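Long-range contacts in tannase (Fusobacterium nucleatum subsp. nucleatum ATCC 25586, PDB 6YQ4), which probably hydrolyses the galloyl ester bonds of gallotannins as a magnesium-binding enzyme of the alpha/beta-hydrolase clan: residues Tyr52-Tyr57 and Tyr103-Gly108; Leu279-Asp284 and Leu455-Lys460. One frame throughout, in Å; residues are numbered along the deposited sequence.

Interaction 1 of 2, residues Tyr52-Tyr57 and Tyr103-Gly108; sequences YIPEEY and YALSKG
Leu105, near the end of helix 100-106, lies against the last residues of strand 48-54, with CA atoms closest at Leu105 and Pro54, 6.2 Å apart. Its side chain carries the apolar half of the contact. From CB, a chi1 of -79° sets CG beside the backbone N and brings the branched end nearer the strand. Of the two methyls, CD1 reaches CB of Tyr52 (4.0 Å), before that tyrosine's ring turns off elsewhere. CD2 rests on the proline ring, 3.6 Å from Pro54 CD and little farther from CG, and also lies over the carbonyl of Tyr52. The fork of the leucine thus spans two residues of the strand whose CB atoms face the helix, while the intervening Ile53 turns its side chain the other way.

The polar half is one bond. Tyr57 OH donates to Gly108 O at 2.5 Å, a short distance that deserves caution at 2.4 Å resolution. The direction is clearer: the hydroxyl lies in the carbonyl plane on a lone pair, with a C=O...O angle of 124°. One face of the same ring is covered near its rim by Pro54 CB. Gly108 has positive phi (90°), and its N bonds back to Leu105 O at 3.1 Å. Gly108 thus closes the helix as a Schellman motif, and its carbonyl takes the Tyr57 hydroxyl just before strand 110-114, in a helix-on-sheet layer consistent with the alpha/beta-hydrolase fold.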
ATOM      1  N   TYR A  52     -11.569   2.870 -18.741  1.00 28.67           N
ATOM      2  CA  TYR A  52     -12.708   2.061 -19.152  1.00 34.74           C
ATOM      3  C   TYR A  52     -13.999   2.727 -18.693  1.00 36.31           C
ATOM      4  O   TYR A  52     -14.136   3.090 -17.517  1.00 38.36           O
ATOM      5  CB  TYR A  52     -12.605   0.661 -18.571  1.00 35.32           C
ATOM      6  CG  TYR A  52     -11.305  -0.011 -18.912  1.00 36.95           C
ATOM      7  CD1 TYR A  52     -11.052  -0.456 -20.206  1.00 39.79           C
ATOM      8  CD2 TYR A  52     -10.315  -0.184 -17.951  1.00 32.61           C
ATOM      9  CE1 TYR A  52      -9.866  -1.075 -20.526  1.00 35.13           C
ATOM     10  CE2 TYR A  52      -9.130  -0.803 -18.263  1.00 36.76           C
ATOM     11  CZ  TYR A  52      -8.914  -1.251 -19.551  1.00 35.89           C
ATOM     12  OH  TYR A  52      -7.728  -1.862 -19.861  1.00 36.64           O
ATOM     13  N   ILE A  53     -14.938   2.894 -19.615  1.00 34.67           N
ATOM     14  CA  ILE A  53     -16.200   3.552 -19.291  1.00 37.41           C
ATOM     15  C   ILE A  53     -17.366   2.653 -19.695  1.00 38.92           C
ATOM     16  O   ILE A  53     -17.395   2.156 -20.835  1.00 38.66           O
ATOM     17  CB  ILE A  53     -16.292   4.916 -19.984  1.00 38.88           C
ATOM     18  CG1 ILE A  53     -15.016   5.716 -19.731  1.00 34.39           C
ATOM     19  CG2 ILE A  53     -17.566   5.669 -19.547  1.00 37.97           C
ATOM     20  CD1 ILE A  53     -15.126   7.158 -20.188  1.00 39.46           C
ATOM     21  N   PRO A  54     -18.341   2.418 -18.813  1.00 37.26           N
ATOM     22  CA  PRO A  54     -19.500   1.601 -19.202  1.00 39.73           C
ATOM     23  C   PRO A  54     -20.218   2.155 -20.429  1.00 46.52           C
ATOM     24  O   PRO A  54     -20.318   3.369 -20.633  1.00 38.81           O
ATOM     25  CB  PRO A  54     -20.390   1.636 -17.959  1.00 36.38           C
ATOM     26  CG  PRO A  54     -19.428   1.852 -16.824  1.00 35.72           C
ATOM     27  CD  PRO A  54     -18.377   2.783 -17.384  1.00 34.49           C
ATOM     28  N   GLU A  55     -20.707   1.230 -21.263  1.00 47.58           N
ATOM     29  CA  GLU A  55     -21.366   1.602 -22.508  1.00 45.29           C
ATOM     30  C   GLU A  55     -22.659   2.366 -22.256  1.00 49.64           C
ATOM     31  O   GLU A  55     -23.062   3.193 -23.083  1.00 52.07           O
ATOM     32  CB  GLU A  55     -21.611   0.337 -23.348  1.00 49.39           C
ATOM     33  CG  GLU A  55     -22.329   0.528 -24.697  1.00 50.34           C
ATOM     34  CD  GLU A  55     -21.570   1.385 -25.704  1.00 54.54           C
ATOM     35  OE1 GLU A  55     -20.401   1.731 -25.452  1.00 56.03           O
ATOM     36  OE2 GLU A  55     -22.148   1.717 -26.762  1.00 59.56           O
ATOM     37  N   GLU A  56     -23.317   2.108 -21.121  1.00 54.27           N
ATOM     38  CA  GLU A  56     -24.525   2.846 -20.755  1.00 54.73           C
ATOM     39  C   GLU A  56     -24.310   4.354 -20.780  1.00 57.64           C
ATOM     40  O   GLU A  56     -25.235   5.106 -21.100  1.00 57.16           O
ATOM     41  CB  GLU A  56     -24.993   2.425 -19.354  1.00 53.35           C
ATOM     42  CG  GLU A  56     -25.689   1.072 -19.288  1.00 57.49           C
ATOM     43  CD  GLU A  56     -24.725  -0.115 -19.299  1.00 57.19           C
ATOM     44  OE1 GLU A  56     -25.219  -1.256 -19.175  1.00 58.20           O
ATOM     45  OE2 GLU A  56     -23.493   0.085 -19.426  1.00 50.91           O
ATOM     46  N   TYR A  57     -23.106   4.812 -20.436  1.00 57.24           N
ATOM     47  CA  TYR A  57     -22.810   6.229 -20.264  1.00 52.33           C
ATOM     48  C   TYR A  57     -22.635   6.970 -21.585  1.00 57.84           C
ATOM     49  O   TYR A  57     -22.360   8.181 -21.572  1.00 53.10           O
ATOM     50  CB  TYR A  57     -21.568   6.377 -19.390  1.00 42.05           C
ATOM     51  CG  TYR A  57     -21.791   5.875 -17.971  1.00 42.97           C
ATOM     52  CD1 TYR A  57     -23.072   5.590 -17.504  1.00 42.54           C
ATOM     53  CD2 TYR A  57     -20.726   5.692 -17.104  1.00 43.75           C
ATOM     54  CE1 TYR A  57     -23.278   5.126 -16.221  1.00 43.16           C
ATOM     55  CE2 TYR A  57     -20.924   5.241 -15.814  1.00 43.18           C
ATOM     56  CZ  TYR A  57     -22.199   4.957 -15.379  1.00 41.92           C
ATOM     57  OH  TYR A  57     -22.384   4.504 -14.095  1.00 43.07           O
ATOM     58  N   TYR A 103     -15.255  -5.758 -11.720  1.00 36.04           N
ATOM     59  CA  TYR A 103     -16.210  -5.500 -10.653  1.00 34.14           C
ATOM     60  C   TYR A 103     -16.658  -4.042 -10.677  1.00 37.19           C
ATOM     61  O   TYR A 103     -17.859  -3.748 -10.620  1.00 32.87           O
ATOM     62  CB  TYR A 103     -15.592  -5.867  -9.298  1.00 38.13           C
ATOM     63  CG  TYR A 103     -16.637  -6.301  -8.294  1.00 46.76           C
ATOM     64  CD1 TYR A 103     -17.458  -5.356  -7.670  1.00 47.07           C
ATOM     65  CD2 TYR A 103     -16.831  -7.650  -7.992  1.00 40.59           C
ATOM     66  CE1 TYR A 103     -18.451  -5.736  -6.778  1.00 42.55           C
ATOM     67  CE2 TYR A 103     -17.817  -8.040  -7.092  1.00 43.65           C
ATOM     68  CZ  TYR A 103     -18.628  -7.072  -6.488  1.00 44.10           C
ATOM     69  OH  TYR A 103     -19.612  -7.438  -5.593  1.00 43.39           O
ATOM     70  N   ALA A 104     -15.697  -3.119 -10.794  1.00 32.91           N
ATOM     71  CA  ALA A 104     -16.017  -1.700 -10.817  1.00 26.76           C
ATOM     72  C   ALA A 104     -16.968  -1.366 -11.968  1.00 40.96           C
ATOM     73  O   ALA A 104     -17.979  -0.677 -11.776  1.00 45.97           O
ATOM     74  CB  ALA A 104     -14.730  -0.877 -10.899  1.00 25.64           C
ATOM     75  N   LEU A 105     -16.675  -1.874 -13.169  1.00 38.51           N
ATOM     76  CA  LEU A 105     -17.518  -1.580 -14.324  1.00 35.22           C
ATOM     77  C   LEU A 105     -18.932  -2.112 -14.136  1.00 31.55           C
ATOM     78  O   LEU A 105     -19.901  -1.459 -14.539  1.00 39.06           O
ATOM     79  CB  LEU A 105     -16.904  -2.159 -15.596  1.00 35.88           C
ATOM     80  CG  LEU A 105     -15.755  -1.361 -16.219  1.00 36.97           C
ATOM     81  CD1 LEU A 105     -15.118  -2.199 -17.314  1.00 37.08           C
ATOM     82  CD2 LEU A 105     -16.231  -0.007 -16.758  1.00 30.68           C
ATOM     83  N   SER A 106     -19.073  -3.292 -13.534  1.00 31.45           N
ATOM     84  CA  SER A 106     -20.410  -3.856 -13.359  1.00 43.44           C
ATOM     85  C   SER A 106     -21.240  -3.020 -12.396  1.00 45.33           C
ATOM     86  O   SER A 106     -22.466  -2.947 -12.534  1.00 50.54           O
ATOM     87  CB  SER A 106     -20.326  -5.294 -12.845  1.00 40.75           C
ATOM     88  OG  SER A 106     -19.927  -5.305 -11.481  1.00 38.08           O
ATOM     89  N   LYS A 107     -20.590  -2.395 -11.418  1.00 42.71           N
ATOM     90  CA  LYS A 107     -21.241  -1.513 -10.460  1.00 42.48           C
ATOM     91  C   LYS A 107     -21.416  -0.091 -10.984  1.00 39.27           C
ATOM     92  O   LYS A 107     -21.907   0.768 -10.245  1.00 45.51           O
ATOM     93  CB  LYS A 107     -20.442  -1.492  -9.148  1.00 40.07           C
ATOM     94  CG  LYS A 107     -20.624  -2.745  -8.301  1.00 41.63           C
ATOM     95  CD  LYS A 107     -22.103  -2.886  -7.913  1.00 52.38           C
ATOM     96  CE  LYS A 107     -22.484  -4.326  -7.627  1.00 47.81           C
ATOM     97  NZ  LYS A 107     -21.471  -4.938  -6.742  1.00 50.61           N
ATOM     98  N   GLY A 108     -21.010   0.193 -12.217  1.00 34.23           N
ATOM     99  CA  GLY A 108     -21.233   1.508 -12.786  1.00 36.97           C
ATOM    100  C   GLY A 108     -20.140   2.534 -12.567  1.00 41.74           C
ATOM    101  O   GLY A 108     -20.379   3.719 -12.824  1.00 40.64           O
TER

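Interaction 2 of 2, residues Leu279-Asp284 and Leu455-Lys460; sequences LKLTDD and LALKLK
Helix 450-461, the helix of a beta-alpha-beta crossover between the neighbouring parallel strands 435-439 and 465-469 of the central sheet, is met here by the segment leaving helix 259-279. That segment, residues 279-284, forms no regular helix or strand; Lys280, with phi of 54°, is where the chain turns out of the helix. The contact centres on two leucines whose CB atoms face each other's segment, Leu281 and Leu457, with CA atoms 6.4 Å apart. In Leu281, chi1 of -65° sets CG beside the backbone N and the two methyls divide the work. CD1 comes against the flank of Leu457, 3.8 Å from its CB and as close to its CD1. CD2 instead reaches the helix backbone, 4.0 Å from Lys458 N, with Lys458 CB next to it.

Leu457 returns the contact with its other methyl: CD2 lies 3.8 Å from Thr282 O and brushes the backbone of Asp283. This threonine carbonyl has a polar partner as well, the side-chain amide of Asn461, one residue beyond the segment on the same helix. Leu289 packs on Leu457 too, and Ile454, a turn earlier, extends the apolar patch under Leu281.

At the more exposed end, Asp284 and Lys460 approach through carbon rather than nitrogen. Asp284 OD1 is 3.8 Å from Lys460 CE, whereas Lys460 NZ stands 4.4 Å from that oxygen, beyond salt-bridge range. Since both residues also touch a crystal neighbour, their relative placement may owe something to the lattice. Chemically, then, the segments are held mainly by leucine packing, with the opposite charges at the exposed end probably adding no more than a modest, solvent-weakened attraction.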
ATOM      1  N   LEU A 279       4.641   9.951  18.609  1.00 32.51           N
ATOM      2  CA  LEU A 279       3.496  10.233  17.759  1.00 33.83           C
ATOM      3  C   LEU A 279       2.293  10.737  18.554  1.00 37.97           C
ATOM      4  O   LEU A 279       1.452  11.444  17.988  1.00 33.34           O
ATOM      5  CB  LEU A 279       3.119   8.964  16.968  1.00 41.25           C
ATOM      6  CG  LEU A 279       4.207   8.189  16.190  1.00 29.73           C
ATOM      7  CD1 LEU A 279       3.728   6.818  15.666  1.00 21.65           C
ATOM      8  CD2 LEU A 279       4.707   9.036  15.053  1.00 20.99           C
ATOM      9  N   LYS A 280       2.208  10.415  19.850  1.00 41.47           N
ATOM     10  CA  LYS A 280       1.094  10.834  20.712  1.00 33.93           C
ATOM     11  C   LYS A 280      -0.243  10.423  20.099  1.00 29.07           C
ATOM     12  O   LYS A 280      -1.142  11.237  19.866  1.00 24.91           O
ATOM     13  CB  LYS A 280       1.151  12.335  20.996  1.00 32.89           C
ATOM     14  CG  LYS A 280       2.519  12.734  21.493  1.00 43.44           C
ATOM     15  CD  LYS A 280       2.537  14.095  22.141  1.00 50.27           C
ATOM     16  CE  LYS A 280       3.950  14.449  22.575  1.00 56.87           C
ATOM     17  NZ  LYS A 280       4.580  13.350  23.369  1.00 57.09           N
ATOM     18  N   LEU A 281      -0.339   9.132  19.806  1.00 26.63           N
ATOM     19  CA  LEU A 281      -1.546   8.534  19.272  1.00 23.03           C
ATOM     20  C   LEU A 281      -2.514   8.228  20.413  1.00 37.24           C
ATOM     21  O   LEU A 281      -2.117   7.744  21.481  1.00 40.71           O
ATOM     22  CB  LEU A 281      -1.188   7.253  18.511  1.00 28.93           C
ATOM     23  CG  LEU A 281      -0.335   7.414  17.240  1.00 22.91           C
ATOM     24  CD1 LEU A 281      -0.211   6.124  16.559  1.00 27.27           C
ATOM     25  CD2 LEU A 281      -0.946   8.434  16.297  1.00 21.08           C
ATOM     26  N   THR A 282      -3.782   8.534  20.194  1.00 35.17           N
ATOM     27  CA  THR A 282      -4.834   8.246  21.153  1.00 39.58           C
ATOM     28  C   THR A 282      -5.834   7.290  20.529  1.00 36.77           C
ATOM     29  O   THR A 282      -6.101   7.350  19.323  1.00 34.11           O
ATOM     30  CB  THR A 282      -5.563   9.512  21.576  1.00 40.40           C
ATOM     31  OG1 THR A 282      -6.096  10.131  20.406  1.00 41.11           O
ATOM     32  CG2 THR A 282      -4.621  10.484  22.292  1.00 33.69           C
ATOM     33  N   ASP A 283      -6.386   6.405  21.352  1.00 29.75           N
ATOM     34  CA  ASP A 283      -7.443   5.537  20.851  1.00 38.83           C
ATOM     35  C   ASP A 283      -8.785   6.275  20.790  1.00 41.02           C
ATOM     36  O   ASP A 283      -8.832   7.499  20.883  1.00 28.02           O
ATOM     37  CB  ASP A 283      -7.559   4.283  21.721  1.00 47.29           C
ATOM     38  CG  ASP A 283      -8.010   4.590  23.149  1.00 52.97           C
ATOM     39  OD1 ASP A 283      -8.409   5.746  23.444  1.00 54.43           O
ATOM     40  OD2 ASP A 283      -7.954   3.653  23.983  1.00 52.91           O
ATOM     41  N   ASP A 284      -9.873   5.517  20.654  1.00 48.25           N
ATOM     42  CA  ASP A 284     -11.215   6.078  20.549  1.00 48.67           C
ATOM     43  C   ASP A 284     -11.594   6.925  21.750  1.00 44.59           C
ATOM     44  O   ASP A 284     -12.404   7.854  21.627  1.00 47.79           O
ATOM     45  CB  ASP A 284     -12.217   4.945  20.420  1.00 55.95           C
ATOM     46  CG  ASP A 284     -12.815   4.881  19.079  1.00 57.42           C
ATOM     47  OD1 ASP A 284     -12.419   5.721  18.245  1.00 61.08           O
ATOM     48  OD2 ASP A 284     -13.683   4.010  18.872  1.00 59.76           O
ATOM     49  N   LEU A 455      -0.937   3.895  11.086  1.00 28.20           N
ATOM     50  CA  LEU A 455      -1.538   4.740  10.052  1.00 28.25           C
ATOM     51  C   LEU A 455      -3.008   5.008  10.366  1.00 38.32           C
ATOM     52  O   LEU A 455      -3.469   6.157  10.333  1.00 32.76           O
ATOM     53  CB  LEU A 455      -1.406   4.075   8.692  1.00 20.88           C
ATOM     54  CG  LEU A 455      -2.027   4.745   7.476  1.00 27.59           C
ATOM     55  CD1 LEU A 455      -1.216   5.948   7.084  1.00 27.75           C
ATOM     56  CD2 LEU A 455      -2.058   3.744   6.334  1.00 27.10           C
ATOM     57  N   ALA A 456      -3.750   3.944  10.681  1.00 33.81           N
ATOM     58  CA  ALA A 456      -5.157   4.068  11.021  1.00 30.59           C
ATOM     59  C   ALA A 456      -5.364   4.991  12.223  1.00 19.03           C
ATOM     60  O   ALA A 456      -6.292   5.803  12.235  1.00 22.80           O
ATOM     61  CB  ALA A 456      -5.737   2.668  11.262  1.00 24.49           C
ATOM     62  N   LEU A 457      -4.489   4.929  13.226  1.00 25.20           N
ATOM     63  CA  LEU A 457      -4.696   5.795  14.391  1.00 25.73           C
ATOM     64  C   LEU A 457      -4.469   7.253  14.039  1.00 20.25           C
ATOM     65  O   LEU A 457      -5.194   8.141  14.513  1.00 30.64           O
ATOM     66  CB  LEU A 457      -3.770   5.400  15.536  1.00 32.69           C
ATOM     67  CG  LEU A 457      -4.107   4.093  16.248  1.00 36.59           C
ATOM     68  CD1 LEU A 457      -2.860   3.443  16.899  1.00 20.06           C
ATOM     69  CD2 LEU A 457      -5.184   4.357  17.240  1.00 21.22           C
ATOM     70  N   LYS A 458      -3.418   7.513  13.272  1.00 21.39           N
ATOM     71  CA  LYS A 458      -3.076   8.868  12.874  1.00 20.07           C
ATOM     72  C   LYS A 458      -4.205   9.497  12.083  1.00 20.38           C
ATOM     73  O   LYS A 458      -4.548  10.669  12.296  1.00 30.69           O
ATOM     74  CB  LYS A 458      -1.773   8.839  12.074  1.00 26.22           C
ATOM     75  CG  LYS A 458      -1.290  10.177  11.622  1.00 27.01           C
ATOM     76  CD  LYS A 458      -0.894  11.025  12.802  1.00 25.23           C
ATOM     77  CE  LYS A 458      -0.524  12.420  12.327  1.00 33.19           C
ATOM     78  NZ  LYS A 458      -0.532  13.439  13.440  1.00 25.15           N
ATOM     79  N   LEU A 459      -4.845   8.724  11.210  1.00 24.49           N
ATOM     80  CA  LEU A 459      -5.958   9.280  10.440  1.00 22.35           C
ATOM     81  C   LEU A 459      -7.187   9.543  11.322  1.00 24.25           C
ATOM     82  O   LEU A 459      -7.866  10.566  11.172  1.00 30.19           O
ATOM     83  CB  LEU A 459      -6.313   8.344   9.292  1.00 19.69           C
ATOM     84  CG  LEU A 459      -5.276   8.123   8.211  1.00 27.48           C
ATOM     85  CD1 LEU A 459      -5.469   6.764   7.537  1.00 22.18           C
ATOM     86  CD2 LEU A 459      -5.375   9.238   7.192  1.00 25.70           C
ATOM     87  N   LYS A 460      -7.507   8.619  12.224  1.00 30.65           N
ATOM     88  CA  LYS A 460      -8.611   8.853  13.150  1.00 29.04           C
ATOM     89  C   LYS A 460      -8.352  10.070  14.025  1.00 34.37           C
ATOM     90  O   LYS A 460      -9.258  10.891  14.256  1.00 35.98           O
ATOM     91  CB  LYS A 460      -8.828   7.615  14.021  1.00 28.40           C
ATOM     92  CG  LYS A 460      -9.262   6.399  13.242  1.00 21.79           C
ATOM     93  CD  LYS A 460      -9.469   5.231  14.164  1.00 29.30           C
ATOM     94  CE  LYS A 460     -10.856   5.244  14.790  1.00 37.05           C
ATOM     95  NZ  LYS A 460     -11.608   4.084  14.252  1.00 46.84           N
TER

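Overall arrangement
From the N terminus, interaction 1 closes first: the chain leaves strand 48-54, crosses 45 residues that include strand 73-76, and returns along helix 100-106. Interaction 2 opens far later, after helix 259-279, and closes on helix 450-461 across a loop of 170 residues. The two follow in series, neither nested nor crossed, with centres 36 Å apart and nearest atoms about 22 Å apart. Both concern helices associated with the nine-stranded sheet, but at different places: interaction 1 joins its N-terminal antiparallel part to a helix, near the magnesium site, whereas interaction 2 fixes an irregular segment to the helix linking its last two strands, away from the annotated sites.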